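Local coordinates for protein PnpC (PDB 3N9T) that probably catalyses the iron(III)-dependent intradiol ring cleavage of hydroxyquinol by molecular oxygen, as a hydroxyquinol 1,2-dioxygenase, at residues E120-T125 against G174-D179; L149-T154 against L219-Q224; L231-F236 against Y283-E288. All blocks are in the same frame, centred on the assembly; numbering follows the deposited sequence.

Contact 1. Residues E120-T125 against G174-D179; sequences ENMALT and GRYRSD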
loop_
_atom_site.group_PDB
_atom_site.type_symbol
_atom_site.label_atom_id
_atom_site.label_comp_id
_atom_site.label_asym_id
_atom_site.label_seq_id
_atom_site.Cartn_x
_atom_site.Cartn_y
_atom_site.Cartn_z
ATOM N N GLU A 120 28.318 32.114 -13.807
ATOM C CA GLU A 120 27.957 32.728 -12.556
ATOM C C GLU A 120 28.047 31.735 -11.385
ATOM O O GLU A 120 27.664 30.587 -11.496
ATOM C CB GLU A 120 26.543 33.307 -12.634
ATOM C CG GLU A 120 26.144 34.071 -11.347
ATOM C CD GLU A 120 24.851 34.852 -11.554
ATOM O OE1 GLU A 120 24.644 35.349 -12.668
ATOM O OE2 GLU A 120 24.063 34.971 -10.621
ATOM N N ASN A 121 28.533 32.193 -10.244
ATOM C CA ASN A 121 28.563 31.358 -9.044
ATOM C C ASN A 121 27.207 31.274 -8.318
ATOM O O ASN A 121 26.600 32.303 -8.043
ATOM C CB ASN A 121 29.638 31.901 -8.107
ATOM C CG ASN A 121 29.681 31.178 -6.793
ATOM O OD1 ASN A 121 29.634 29.939 -6.728
ATOM N ND2 ASN A 121 29.717 31.956 -5.704
ATOM N N MET A 122 26.696 30.066 -8.032
ATOM C CA MET A 122 25.458 29.976 -7.233
ATOM C C MET A 122 25.679 29.579 -5.756
ATOM O O MET A 122 24.692 29.438 -5.003
ATOM C CB MET A 122 24.431 29.044 -7.874
ATOM C CG MET A 122 24.988 27.611 -8.272
ATOM S SD MET A 122 23.579 26.643 -8.675
ATOM C CE MET A 122 24.297 25.000 -8.500
ATOM N N ALA A 123 26.936 29.339 -5.387
ATOM C CA ALA A 123 27.256 28.857 -4.042
ATOM C C ALA A 123 27.459 30.090 -3.169
ATOM O O ALA A 123 28.466 30.747 -3.247
ATOM C CB ALA A 123 28.492 28.008 -4.021
ATOM N N LEU A 124 26.472 30.384 -2.357
ATOM C CA LEU A 124 26.603 31.505 -1.457
ATOM C C LEU A 124 27.178 31.028 -0.127
ATOM O O LEU A 124 27.569 31.852 0.686
ATOM C CB LEU A 124 25.250 32.237 -1.324
ATOM C CG LEU A 124 24.536 32.493 -2.673
ATOM C CD1 LEU A 124 23.316 33.293 -2.451
ATOM C CD2 LEU A 124 25.418 33.165 -3.718
ATOM N N THR A 125 27.268 29.710 0.083
ATOM C CA THR A 125 27.827 29.138 1.327
ATOM C C THR A 125 29.212 28.480 1.122
ATOM O O THR A 125 29.738 28.457 0.014
ATOM C CB THR A 125 26.833 28.159 1.995
ATOM O OG1 THR A 125 26.468 27.116 1.080
ATOM C CG2 THR A 125 25.554 28.905 2.414
ATOM N N GLY A 174 19.877 27.857 -9.531
ATOM C CA GLY A 174 19.925 28.875 -10.593
ATOM C C GLY A 174 19.321 28.406 -11.892
ATOM O O GLY A 174 19.272 27.199 -12.152
ATOM N N ARG A 175 18.996 29.368 -12.759
ATOM C CA ARG A 175 18.549 29.058 -14.109
ATOM C C ARG A 175 19.612 29.599 -15.039
ATOM O O ARG A 175 19.744 30.812 -15.195
ATOM C CB ARG A 175 17.224 29.783 -14.397
ATOM C CG ARG A 175 16.918 29.786 -15.860
ATOM C CD ARG A 175 15.437 30.081 -16.090
ATOM N NE ARG A 175 14.592 28.892 -15.918
ATOM C CZ ARG A 175 13.394 28.798 -16.465
ATOM N NH1 ARG A 175 12.961 29.823 -17.189
ATOM N NH2 ARG A 175 12.656 27.702 -16.330
ATOM N N TYR A 176 20.366 28.704 -15.645
ATOM C CA TYR A 176 21.442 29.037 -16.597
ATOM C C TYR A 176 21.009 28.779 -18.056
ATOM O O TYR A 176 19.926 28.165 -18.299
ATOM C CB TYR A 176 22.640 28.127 -16.264
ATOM C CG TYR A 176 23.326 28.455 -14.943
ATOM C CD1 TYR A 176 22.803 28.007 -13.719
ATOM C CD2 TYR A 176 24.491 29.209 -14.927
ATOM C CE1 TYR A 176 23.426 28.297 -12.491
ATOM C CE2 TYR A 176 25.144 29.516 -13.708
ATOM C CZ TYR A 176 24.619 29.046 -12.530
ATOM O OH TYR A 176 25.275 29.279 -11.390
ATOM N N ARG A 177 21.815 29.244 -19.027
ATOM C CA ARG A 177 21.435 29.108 -20.430
ATOM C C ARG A 177 22.602 28.651 -21.285
ATOM O O ARG A 177 23.794 28.979 -20.994
ATOM C CB ARG A 177 20.857 30.451 -20.930
ATOM C CG ARG A 177 19.448 30.645 -20.483
ATOM C CD ARG A 177 18.906 32.029 -20.869
ATOM N NE ARG A 177 17.462 32.140 -20.652
ATOM C CZ ARG A 177 16.897 32.296 -19.442
ATOM N NH1 ARG A 177 17.625 32.404 -18.305
ATOM N NH2 ARG A 177 15.589 32.382 -19.353
ATOM N N SER A 178 22.300 27.881 -22.323
ATOM C CA SER A 178 23.328 27.449 -23.212
ATOM C C SER A 178 23.554 28.636 -24.190
ATOM O O SER A 178 22.596 29.383 -24.529
ATOM C CB SER A 178 22.870 26.163 -23.891
ATOM O OG SER A 178 21.808 26.421 -24.843
ATOM N N ASP A 179 24.802 28.857 -24.623
ATOM C CA ASP A 179 25.088 29.999 -25.490
ATOM C C ASP A 179 24.940 29.606 -26.950
ATOM O O ASP A 179 24.488 28.513 -27.253
ATOM C CB ASP A 179 26.506 30.581 -25.188
ATOM C CG ASP A 179 27.640 29.643 -25.552
ATOM O OD1 ASP A 179 27.499 28.664 -26.299
ATOM O OD2 ASP A 179 28.751 29.864 -25.065
#
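Tyr176 reaches out of strand 174-177 and gives its phenol proton to the main-chain carbonyl of Glu120, with 2.7 Å between Tyr176 OH and Glu120 O. The oxygen lies at the edge of the ring and near its plane, while seen from the carbonyl the hydroxyl sits 43° above the C=O plane. A chi1 of -70°, with CG opposite the carbonyl carbon, lets the ring carry OH to the loop. Met122 approaches from the neighbouring part of the rim. Met122 CG, turned between backbone N and carbonyl carbon (chi1 51°), comes 3.5 Å from Tyr176 OH, and the extended thioether beyond it sets Met122 SD 4.2 Å from Tyr176 CE1, an edge-on Met-aromatic contact. Met122 SD also rests 4.0 Å from the backbone N of Gly174. Because Gly174 carries no CB, Tyr176 CE1 can lie close to that position. Glu120 touches the ring with CB, but its carboxylate turns away to Arg116 and Gly117. Behind the contact, Asn121 closes an Asx turn by accepting from Ala123 N and donates to Ala123 O. A buried phenol thus spends its proton on a loop carbonyl, and the weakly positive C-H edge of its ring probably suits the polarisable sulfur.

Contact 2. Residues L149-T154 against L219-Q224; sequences LDVWQT and LHFMIQ. With FE (Fe (III) ion), chain D.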
loop_
_atom_site.group_PDB
_atom_site.type_symbol
_atom_site.label_atom_id
_atom_site.label_comp_id
_atom_site.label_asym_id
_atom_site.label_seq_id
_atom_site.Cartn_x
_atom_site.Cartn_y
_atom_site.Cartn_z
ATOM N N LEU A 149 18.702 25.682 -18.265
ATOM C CA LEU A 149 19.096 24.612 -17.344
ATOM C C LEU A 149 18.776 25.114 -15.954
ATOM O O LEU A 149 19.484 26.014 -15.454
ATOM C CB LEU A 149 20.622 24.341 -17.409
ATOM C CG LEU A 149 21.110 23.882 -18.790
ATOM C CD1 LEU A 149 21.481 25.110 -19.703
ATOM C CD2 LEU A 149 22.281 22.969 -18.670
ATOM N N ASP A 150 17.726 24.551 -15.334
ATOM C CA ASP A 150 17.409 24.865 -13.921
ATOM C C ASP A 150 18.176 23.875 -13.115
ATOM O O ASP A 150 18.007 22.653 -13.328
ATOM C CB ASP A 150 15.912 24.636 -13.627
ATOM C CG ASP A 150 15.016 25.736 -14.245
ATOM O OD1 ASP A 150 15.318 26.918 -14.042
ATOM O OD2 ASP A 150 14.052 25.385 -14.949
ATOM N N VAL A 151 18.990 24.357 -12.177
ATOM C CA VAL A 151 19.854 23.421 -11.413
ATOM C C VAL A 151 19.682 23.679 -9.940
ATOM O O VAL A 151 19.442 24.807 -9.541
ATOM C CB VAL A 151 21.356 23.543 -11.789
ATOM C CG1 VAL A 151 21.484 23.275 -13.259
ATOM C CG2 VAL A 151 21.911 24.983 -11.489
ATOM N N TRP A 152 19.842 22.627 -9.132
ATOM C CA TRP A 152 19.770 22.773 -7.678
ATOM C C TRP A 152 20.572 21.602 -7.025
ATOM O O TRP A 152 20.734 20.493 -7.606
ATOM C CB TRP A 152 18.289 22.905 -7.213
ATOM C CG TRP A 152 17.373 21.692 -7.381
ATOM C CD1 TRP A 152 16.970 20.787 -6.390
ATOM C CD2 TRP A 152 16.755 21.228 -8.622
ATOM N NE1 TRP A 152 16.104 19.822 -6.967
ATOM C CE2 TRP A 152 15.961 20.084 -8.309
ATOM C CE3 TRP A 152 16.774 21.705 -9.959
ATOM C CZ2 TRP A 152 15.253 19.344 -9.305
ATOM C CZ3 TRP A 152 16.071 21.004 -10.936
ATOM C CH2 TRP A 152 15.329 19.805 -10.599
ATOM N N GLN A 153 21.101 21.860 -5.841
ATOM C CA GLN A 153 21.905 20.884 -5.118
ATOM C C GLN A 153 21.873 21.228 -3.624
ATOM O O GLN A 153 21.538 22.371 -3.242
ATOM C CB GLN A 153 23.354 20.935 -5.597
ATOM C CG GLN A 153 24.102 22.197 -5.354
ATOM C CD GLN A 153 25.601 22.062 -5.721
ATOM O OE1 GLN A 153 25.961 22.290 -6.858
ATOM N NE2 GLN A 153 26.450 21.649 -4.766
ATOM N N THR A 154 22.222 20.253 -2.777
ATOM C CA THR A 154 22.271 20.509 -1.322
ATOM C C THR A 154 23.478 21.316 -0.976
ATOM O O THR A 154 24.446 21.367 -1.743
ATOM C CB THR A 154 22.427 19.237 -0.486
ATOM O OG1 THR A 154 23.489 18.461 -1.042
ATOM C CG2 THR A 154 21.175 18.447 -0.444
ATOM N N LEU A 219 23.970 16.670 -8.647
ATOM C CA LEU A 219 23.451 17.974 -9.033
ATOM C C LEU A 219 22.179 17.689 -9.858
ATOM O O LEU A 219 22.222 16.829 -10.746
ATOM C CB LEU A 219 24.530 18.722 -9.854
ATOM C CG LEU A 219 24.238 20.140 -10.407
ATOM C CD1 LEU A 219 23.766 21.158 -9.290
ATOM C CD2 LEU A 219 25.489 20.672 -11.118
ATOM N N HIS A 220 21.076 18.392 -9.551
ATOM C CA HIS A 220 19.780 18.179 -10.242
ATOM C C HIS A 220 19.744 19.081 -11.433
ATOM O O HIS A 220 20.207 20.194 -11.342
ATOM C CB HIS A 220 18.594 18.552 -9.358
ATOM C CG HIS A 220 18.370 17.626 -8.180
ATOM N ND1 HIS A 220 17.647 16.455 -8.288
ATOM C CD2 HIS A 220 18.772 17.705 -6.878
ATOM C CE1 HIS A 220 17.608 15.850 -7.105
ATOM N NE2 HIS A 220 18.289 16.580 -6.230
ATOM N N PHE A 221 19.312 18.566 -12.588
ATOM C CA PHE A 221 19.063 19.413 -13.791
ATOM C C PHE A 221 17.631 19.232 -14.332
ATOM O O PHE A 221 17.153 18.066 -14.479
ATOM C CB PHE A 221 19.975 19.022 -14.942
ATOM C CG PHE A 221 21.399 19.455 -14.775
ATOM C CD1 PHE A 221 22.250 18.743 -13.901
ATOM C CD2 PHE A 221 21.890 20.585 -15.456
ATOM C CE1 PHE A 221 23.570 19.137 -13.733
ATOM C CE2 PHE A 221 23.255 20.975 -15.311
ATOM C CZ PHE A 221 24.077 20.266 -14.415
ATOM N N MET A 222 16.985 20.361 -14.681
ATOM C CA MET A 222 15.842 20.346 -15.570
ATOM C C MET A 222 16.171 21.251 -16.749
ATOM O O MET A 222 16.418 22.436 -16.565
ATOM C CB MET A 222 14.585 20.867 -14.845
ATOM C CG MET A 222 13.299 20.930 -15.832
ATOM S SD MET A 222 11.902 21.466 -14.898
ATOM C CE MET A 222 10.907 20.074 -14.880
ATOM N N ILE A 223 16.190 20.695 -17.950
ATOM C CA ILE A 223 16.616 21.426 -19.138
ATOM C C ILE A 223 15.440 21.508 -20.104
ATOM O O ILE A 223 14.790 20.497 -20.362
ATOM C CB ILE A 223 17.795 20.688 -19.812
ATOM C CG1 ILE A 223 18.876 20.430 -18.747
ATOM C CG2 ILE A 223 18.389 21.485 -21.006
ATOM C CD1 ILE A 223 20.109 19.836 -19.223
ATOM N N GLN A 224 15.159 22.713 -20.606
ATOM C CA GLN A 224 14.054 22.943 -21.520
ATOM C C GLN A 224 14.559 23.783 -22.684
ATOM O O GLN A 224 15.397 24.659 -22.489
ATOM C CB GLN A 224 12.900 23.679 -20.806
ATOM C CG GLN A 224 12.139 22.806 -19.853
ATOM C CD GLN A 224 11.158 23.599 -19.063
ATOM O OE1 GLN A 224 11.501 24.237 -18.080
ATOM N NE2 GLN A 224 9.946 23.597 -19.508
HETATM FE FE FE D . 18.802 15.692 -4.594
HETATM O O HOH W 1 14.372 24.379 -17.251
HETATM O O HOH W 2 16.731 15.225 -4.533
#
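Trp152 and His220 form the broadest fit between strands 149-152 and 219-224, which run antiparallel. The indole, with CG held between backbone N and carbonyl carbon (chi1 67°), folds across the neighbouring strand, and the histidine methylene fills the centre of one indole face: His220 CB stands 3.2 Å from the centroid of the six-membered ring of Trp152. The imidazole carries on over the five-membered ring as an offset stack, centroids 4.2 Å apart and planes only 6° from parallel. This broad flat surface, together with the metal bond, limits how the imidazole can turn; His220 NE2 binds the iron at 1.9 Å.

On the other face of the sheet the pieces are smaller. Val151 CG1 presses onto the face of the Phe221 ring, 3.9 Å from its centroid, while Leu149 CD2 meets the edge of the same ring and lies beside Ile223 CD1. At the end of the pairing Leu219 CD1 settles against Gln153, whose amide is held by Thr188 and Thr189. Between the two faces the backbones pair: Asp150 and Met222 exchange two hydrogen bonds, and His220 N donates to Trp152 O at 2.9 Å. The carboxylate of Asp150 pairs with Arg175.

Tyr160, Tyr194 and His218 complete the protein ligands of the iron, with a water at 2.1 Å: the two-tyrosine, two-histidine ferric site of intradiol dioxygenases, here built on a beta-sheet scaffold.

Contact 3. Residues L231-F236 against Y283-E288; sequences LVTHLF and YEFVME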
loop_
_atom_site.group_PDB
_atom_site.type_symbol
_atom_site.label_atom_id
_atom_site.label_comp_id
_atom_site.label_asym_id
_atom_site.label_seq_id
_atom_site.Cartn_x
_atom_site.Cartn_y
_atom_site.Cartn_z
ATOM N N LEU A 231 13.865 17.681 -20.092
ATOM C CA LEU A 231 14.738 16.673 -19.524
ATOM C C LEU A 231 14.871 16.992 -18.043
ATOM O O LEU A 231 15.165 18.099 -17.721
ATOM C CB LEU A 231 16.132 16.742 -20.188
ATOM C CG LEU A 231 17.212 15.929 -19.495
ATOM C CD1 LEU A 231 16.831 14.404 -19.557
ATOM C CD2 LEU A 231 18.543 16.104 -20.283
ATOM N N VAL A 232 14.590 16.034 -17.169
ATOM C CA VAL A 232 14.820 16.158 -15.733
ATOM C C VAL A 232 15.746 15.001 -15.388
ATOM O O VAL A 232 15.401 13.826 -15.691
ATOM C CB VAL A 232 13.509 15.916 -14.957
ATOM C CG1 VAL A 232 13.777 15.725 -13.423
ATOM C CG2 VAL A 232 12.565 17.099 -15.184
ATOM N N THR A 233 16.916 15.283 -14.808
ATOM C CA THR A 233 17.878 14.195 -14.560
ATOM C C THR A 233 18.744 14.616 -13.374
ATOM O O THR A 233 18.444 15.650 -12.759
ATOM C CB THR A 233 18.677 13.830 -15.844
ATOM O OG1 THR A 233 19.351 12.578 -15.638
ATOM C CG2 THR A 233 19.684 14.964 -16.253
ATOM N N HIS A 234 19.762 13.816 -13.027
ATOM C CA HIS A 234 20.749 14.145 -11.929
ATOM C C HIS A 234 22.110 13.874 -12.600
ATOM O O HIS A 234 22.186 12.972 -13.471
ATOM C CB HIS A 234 20.726 13.093 -10.793
ATOM C CG HIS A 234 19.487 13.024 -9.967
ATOM N ND1 HIS A 234 19.517 12.699 -8.631
ATOM C CD2 HIS A 234 18.188 13.156 -10.290
ATOM C CE1 HIS A 234 18.284 12.647 -8.172
ATOM N NE2 HIS A 234 17.469 12.909 -9.166
ATOM N N LEU A 235 23.171 14.607 -12.210
ATOM C CA LEU A 235 24.589 14.221 -12.539
ATOM C C LEU A 235 25.193 13.809 -11.217
ATOM O O LEU A 235 25.132 14.572 -10.212
ATOM C CB LEU A 235 25.392 15.429 -13.078
ATOM C CG LEU A 235 24.958 15.830 -14.502
ATOM C CD1 LEU A 235 26.065 16.779 -15.077
ATOM C CD2 LEU A 235 24.755 14.547 -15.459
ATOM N N PHE A 236 25.698 12.594 -11.138
ATOM C CA PHE A 236 26.183 12.081 -9.845
ATOM C C PHE A 236 27.699 12.129 -9.850
ATOM O O PHE A 236 28.283 11.747 -10.867
ATOM C CB PHE A 236 25.804 10.601 -9.675
ATOM C CG PHE A 236 24.307 10.371 -9.543
ATOM C CD1 PHE A 236 23.721 10.437 -8.300
ATOM C CD2 PHE A 236 23.506 10.139 -10.672
ATOM C CE1 PHE A 236 22.351 10.246 -8.148
ATOM C CE2 PHE A 236 22.139 9.965 -10.514
ATOM C CZ PHE A 236 21.583 10.015 -9.245
ATOM N N TYR A 283 30.067 18.017 -18.834
ATOM C CA TYR A 283 29.025 17.107 -19.270
ATOM C C TYR A 283 28.288 17.551 -20.534
ATOM O O TYR A 283 27.910 18.715 -20.627
ATOM C CB TYR A 283 28.035 16.812 -18.128
ATOM C CG TYR A 283 27.151 15.530 -18.402
ATOM C CD1 TYR A 283 27.621 14.266 -18.069
ATOM C CD2 TYR A 283 25.884 15.633 -19.005
ATOM C CE1 TYR A 283 26.872 13.116 -18.300
ATOM C CE2 TYR A 283 25.108 14.497 -19.228
ATOM C CZ TYR A 283 25.621 13.238 -18.884
ATOM O OH TYR A 283 24.879 12.103 -19.065
ATOM N N GLU A 284 28.087 16.638 -21.488
ATOM C CA GLU A 284 27.253 17.025 -22.653
ATOM C C GLU A 284 25.837 16.397 -22.602
ATOM O O GLU A 284 25.670 15.153 -22.695
ATOM C CB GLU A 284 27.944 16.731 -23.974
ATOM C CG GLU A 284 29.287 17.432 -24.042
ATOM C CD GLU A 284 30.009 17.169 -25.361
ATOM O OE1 GLU A 284 29.706 16.150 -26.014
ATOM O OE2 GLU A 284 30.869 17.990 -25.724
ATOM N N PHE A 285 24.840 17.255 -22.409
ATOM C CA PHE A 285 23.466 16.793 -22.410
ATOM C C PHE A 285 22.957 16.667 -23.854
ATOM O O PHE A 285 23.282 17.489 -24.718
ATOM C CB PHE A 285 22.570 17.790 -21.702
ATOM C CG PHE A 285 22.843 17.883 -20.236
ATOM C CD1 PHE A 285 22.295 16.912 -19.350
ATOM C CD2 PHE A 285 23.607 18.951 -19.731
ATOM C CE1 PHE A 285 22.555 16.962 -17.942
ATOM C CE2 PHE A 285 23.896 19.015 -18.298
ATOM C CZ PHE A 285 23.364 17.966 -17.427
ATOM N N VAL A 286 22.150 15.647 -24.075
ATOM C CA VAL A 286 21.568 15.364 -25.373
ATOM C C VAL A 286 20.029 15.338 -25.175
ATOM O O VAL A 286 19.522 14.564 -24.373
ATOM C CB VAL A 286 22.141 14.024 -25.976
ATOM C CG1 VAL A 286 21.486 13.700 -27.335
ATOM C CG2 VAL A 286 23.712 14.085 -26.091
ATOM N N MET A 287 19.342 16.235 -25.882
ATOM C CA MET A 287 17.921 16.456 -25.800
ATOM C C MET A 287 17.207 15.848 -26.995
ATOM O O MET A 287 17.761 15.760 -28.122
ATOM C CB MET A 287 17.622 17.954 -25.728
ATOM C CG MET A 287 18.090 18.649 -24.362
ATOM S SD MET A 287 17.330 20.275 -24.436
ATOM C CE MET A 287 15.760 19.805 -23.658
ATOM N N GLU A 288 15.964 15.447 -26.761
ATOM C CA GLU A 288 15.153 14.820 -27.816
ATOM C C GLU A 288 14.236 15.855 -28.454
ATOM O O GLU A 288 13.588 16.651 -27.747
ATOM C CB GLU A 288 14.289 13.692 -27.236
ATOM C CG GLU A 288 15.059 12.507 -26.794
ATOM C CD GLU A 288 14.409 11.192 -27.224
ATOM O OE1 GLU A 288 13.406 10.835 -26.570
ATOM O OE2 GLU A 288 14.917 10.510 -28.169
#
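Leu231 opens the contact by setting its CD2 3.9 Å from Phe285 CD1, the two side chains crossing at about a right angle. Leucine suits this place because its branch carries CD2 across the gap between strands that lie too far apart for backbone bonding. Two residues on, Thr233 divides its duties: the Thr233 CG2 methyl approaches Phe285 CE1 at 3.9 Å, whereas OG1 is hydrogen-bonded to the carbonyl of Glu101, so a polar atom is satisfied within a buried region. Leu235 then makes the closest fit. With CG opposite its carbonyl carbon (chi1 -72°), it lets its two methyls follow Tyr283. Leu235 CD2 sits over the centre of the Tyr283 ring, 3.6 Å from the centroid and almost on the normal. Leu235 CD1 packs 3.6 Å from Tyr283 CB. On its way Leu235 CD1 also reaches Phe285 CZ at 3.8 Å. The two aromatics fit together as well, Tyr283 CD2 lying over the centre of the Phe285 face, and Tyr283 OH is held by the carbonyl of Ser254. No hydrogen bond joins the two strands, whose axes approach to 9.4 Å; this is side-chain packing across the interior of the beta sandwich of the intradiol dioxygenase domain.

All three contacts reach the same beta sheet, contact 1 with only one of its segments. Contact 1 is the most peripheral, about 20 Å from the chain centre (centre to centre) and with a partly exposed loop; contacts 2 and 3 lie deeper, at about 11 and 12 Å. Contact 2 is true strand pairing, with much the largest buried surface; contact 3 relies on methyl and aromatic packing without hydrogen bonds, contact 1 on one phenol bond and a thioether. The Arg175-Asp150 salt bridge links strands 173-177 and 148-152, and Met122 of the loop packs on Val151. Strand 214-224, paired with 148-152, in turn borders 231-237, where His220 meets His234. Only contact 2 contributes a ligand to the iron.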